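Local coordinates for putative metal binding protein RUMGNA_00854 (Ruminococcus gnavus, PDB 3U7Z), which is of unknown function but binds calcium ions and belongs to a family of the ubiquitin-like clan, at residues G5-V13 and F23-L32. Residues are numbered along the deposited sequence; the frame is centred on the assembly and turned at random. Where two conformers were deposited one is given.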
# COMPACT_ATOMS: atom_id res chain seq x y z
N GLY A 5 16.71 -12.55 -3.57
CA GLY A 5 15.94 -13.77 -3.19
C GLY A 5 14.43 -13.52 -3.20
O GLY A 5 13.98 -12.40 -3.07
N GLU A 6 13.67 -14.60 -3.32
CA GLU A 6 12.20 -14.49 -3.33
C GLU A 6 11.62 -14.43 -1.88
O GLU A 6 11.90 -15.26 -1.02
CB GLU A 6 11.62 -15.65 -4.15
CG GLU A 6 10.25 -15.39 -4.71
CD GLU A 6 9.68 -16.64 -5.37
OE1 GLU A 6 9.06 -17.45 -4.68
OE2 GLU A 6 9.81 -16.78 -6.59
N LYS A 7 10.78 -13.43 -1.66
CA LYS A 7 10.10 -13.18 -0.39
C LYS A 7 8.61 -13.41 -0.65
O LYS A 7 8.11 -13.10 -1.73
CB LYS A 7 10.33 -11.73 -0.01
CG LYS A 7 11.81 -11.42 0.22
CD LYS A 7 11.99 -9.95 0.48
CE LYS A 7 13.41 -9.47 0.20
NZ LYS A 7 13.59 -9.23 -1.27
N HIS A 8 7.93 -13.93 0.36
CA HIS A 8 6.50 -14.20 0.27
C HIS A 8 5.82 -13.25 1.22
O HIS A 8 6.02 -13.32 2.42
CB HIS A 8 6.27 -15.67 0.67
CG HIS A 8 7.16 -16.62 -0.06
ND1 HIS A 8 7.05 -16.84 -1.41
CD2 HIS A 8 8.27 -17.28 0.34
CE1 HIS A 8 8.02 -17.65 -1.81
NE2 HIS A 8 8.78 -17.93 -0.77
N ILE A 9 5.00 -12.39 0.63
CA ILE A 9 4.30 -11.39 1.42
C ILE A 9 2.82 -11.32 1.08
O ILE A 9 2.36 -11.85 0.07
CB ILE A 9 4.93 -10.00 1.29
CG1 ILE A 9 4.68 -9.39 -0.06
CG2 ILE A 9 6.43 -10.08 1.51
CD1 ILE A 9 4.97 -7.93 -0.11
N THR A 10 2.09 -10.67 1.97
CA THR A 10 0.68 -10.38 1.68
C THR A 10 0.42 -8.90 1.81
O THR A 10 1.09 -8.22 2.58
CB THR A 10 -0.28 -11.12 2.60
OG1 THR A 10 -0.09 -10.77 3.95
CG2 THR A 10 -0.03 -12.59 2.55
N VAL A 11 -0.47 -8.40 0.96
CA VAL A 11 -0.95 -7.03 1.01
C VAL A 11 -2.45 -7.13 1.08
O VAL A 11 -3.08 -7.68 0.18
CB VAL A 11 -0.53 -6.25 -0.21
CG1 VAL A 11 -1.09 -4.82 -0.14
CG2 VAL A 11 1.00 -6.25 -0.35
N THR A 12 -3.04 -6.57 2.13
CA THR A 12 -4.49 -6.53 2.27
C THR A 12 -4.97 -5.11 2.07
O THR A 12 -4.41 -4.19 2.64
CB THR A 12 -4.92 -7.04 3.64
OG1 THR A 12 -4.45 -8.38 3.83
CG2 THR A 12 -6.42 -7.04 3.80
N VAL A 13 -5.92 -4.95 1.17
CA VAL A 13 -6.54 -3.68 0.90
C VAL A 13 -7.84 -3.59 1.65
O VAL A 13 -8.70 -4.42 1.46
CB VAL A 13 -6.74 -3.46 -0.59
CG1 VAL A 13 -7.39 -2.14 -0.86
CG2 VAL A 13 -5.41 -3.63 -1.34
N PHE A 23 -4.05 -9.89 -1.26
CA PHE A 23 -3.20 -10.17 -2.38
C PHE A 23 -1.91 -10.78 -1.88
O PHE A 23 -1.30 -10.28 -0.97
CB PHE A 23 -2.92 -8.91 -3.18
CG PHE A 23 -4.13 -8.24 -3.72
CD1 PHE A 23 -4.65 -8.59 -4.98
CD2 PHE A 23 -4.76 -7.26 -3.01
CE1 PHE A 23 -5.77 -7.98 -5.44
CE2 PHE A 23 -5.90 -6.67 -3.50
CZ PHE A 23 -6.39 -7.04 -4.72
N GLU A 24 -1.49 -11.88 -2.49
CA GLU A 24 -0.24 -12.54 -2.11
C GLU A 24 0.76 -12.26 -3.18
O GLU A 24 0.44 -12.32 -4.37
CB GLU A 24 -0.42 -14.03 -1.94
CG GLU A 24 -1.16 -14.41 -0.71
CD GLU A 24 -1.17 -15.90 -0.53
OE1 GLU A 24 -1.63 -16.59 -1.47
OE2 GLU A 24 -0.71 -16.36 0.53
N PHE A 25 2.00 -11.95 -2.77
CA PHE A 25 3.08 -11.79 -3.71
C PHE A 25 4.29 -12.66 -3.35
O PHE A 25 4.67 -12.80 -2.21
CB PHE A 25 3.52 -10.35 -3.71
CG PHE A 25 2.48 -9.41 -4.19
CD1 PHE A 25 2.38 -9.09 -5.53
CD2 PHE A 25 1.66 -8.75 -3.29
CE1 PHE A 25 1.40 -8.18 -5.99
CE2 PHE A 25 0.68 -7.82 -3.74
CZ PHE A 25 0.56 -7.54 -5.05
N ASP A 26 4.86 -13.25 -4.39
CA ASP A 26 6.14 -13.93 -4.27
C ASP A 26 7.11 -13.07 -5.09
O ASP A 26 7.03 -13.02 -6.29
CB ASP A 26 5.99 -15.36 -4.81
CG ASP A 26 4.83 -16.13 -4.14
OD1 ASP A 26 4.91 -16.42 -2.93
OD2 ASP A 26 3.82 -16.42 -4.82
N THR A 27 8.03 -12.39 -4.42
CA THR A 27 8.72 -11.24 -5.03
C THR A 27 10.17 -11.18 -4.63
O THR A 27 10.50 -11.53 -3.53
CB THR A 27 7.97 -9.90 -4.64
OG1 THR A 27 8.68 -8.79 -5.17
CG2 THR A 27 7.88 -9.74 -3.11
N ASP A 28 11.02 -10.69 -5.53
CA ASP A 28 12.43 -10.38 -5.21
C ASP A 28 12.63 -8.87 -5.05
O ASP A 28 13.77 -8.40 -4.95
CB ASP A 28 13.41 -10.96 -6.26
CG ASP A 28 12.80 -11.07 -7.65
OD1 ASP A 28 12.35 -10.02 -8.17
OD2 ASP A 28 12.72 -12.20 -8.20
N ALA A 29 11.53 -8.14 -5.00
CA ALA A 29 11.54 -6.70 -4.79
C ALA A 29 12.16 -6.31 -3.46
O ALA A 29 12.03 -6.99 -2.42
CB ALA A 29 10.13 -6.15 -4.86
N LYS A 30 12.85 -5.18 -3.50
CA LYS A 30 13.45 -4.62 -2.35
C LYS A 30 12.40 -3.80 -1.64
O LYS A 30 12.43 -3.78 -0.44
CB LYS A 30 14.67 -3.76 -2.73
CG LYS A 30 15.34 -2.97 -1.59
CD LYS A 30 16.07 -3.80 -0.55
CE LYS A 30 16.89 -2.90 0.40
NZ LYS A 30 17.09 -3.54 1.73
N TYR A 31 11.51 -3.12 -2.38
CA TYR A 31 10.60 -2.13 -1.79
C TYR A 31 9.15 -2.37 -2.11
O TYR A 31 8.82 -2.91 -3.13
CB TYR A 31 10.98 -0.71 -2.22
CG TYR A 31 12.36 -0.32 -1.71
CD1 TYR A 31 12.56 0.02 -0.39
CD2 TYR A 31 13.47 -0.32 -2.57
CE1 TYR A 31 13.83 0.36 0.12
CE2 TYR A 31 14.75 0.03 -2.08
CZ TYR A 31 14.91 0.35 -0.74
OH TYR A 31 16.15 0.69 -0.27
N LEU A 32 8.30 -1.91 -1.20
CA LEU A 32 6.89 -2.21 -1.29
C LEU A 32 6.26 -1.61 -2.52
O LEU A 32 5.46 -2.23 -3.15
CB LEU A 32 6.12 -1.71 -0.05
CG LEU A 32 4.58 -1.93 -0.02
CD1 LEU A 32 4.27 -3.43 -0.11
CD2 LEU A 32 4.01 -1.27 1.23
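With CG anti to the carbonyl carbon, and hence beside the backbone N, in both His8 and Asp26 (chi1 -54° in the latter), ring and carboxylate lean together across a non-hydrogen-bonded residue pair of the antiparallel strands 7-14 and 20-27. His8 ND1 donates to Asp26 OD1 at 2.7 Å; the oxygen lies close to the ring plane and is met on its anti side, while the two flat groups are turned 66° apart. On the opposite face of the sheet, Lys7 runs out nearly straight before bending at chi4 (82°), which brings NZ within 3.0 Å of Ala29 O, above the carbonyl plane. An alanine in place of Lys7 would probably leave Ala29 O without this donor and the turn after Thr27 less firmly tied to strand 7-14. That turn also has its own lock, an ST turn in which Ala29 N donates to Thr27 OG1.

Further along this face, Val11 CG2 packs obliquely against the Phe25 ring, 3.7 Å from CE2, and Ile9 CG1 meets Phe25 CB at 3.9 Å. Val13 CG2 similarly approaches Phe23 CE2 at 3.8 Å. Paired backbone bonds at Lys7-Thr27, Ile9-Phe25 and Val11-Phe23 fasten this beta hairpin, whose Phe25 and Thr27 side chains reach Val35 of helix 32-38. The hairpin thus joins a largely apolar side, part of which packs on helix 32-38, to a polar one, where the carboxylate of Asp26 would probably favour a protonated His8.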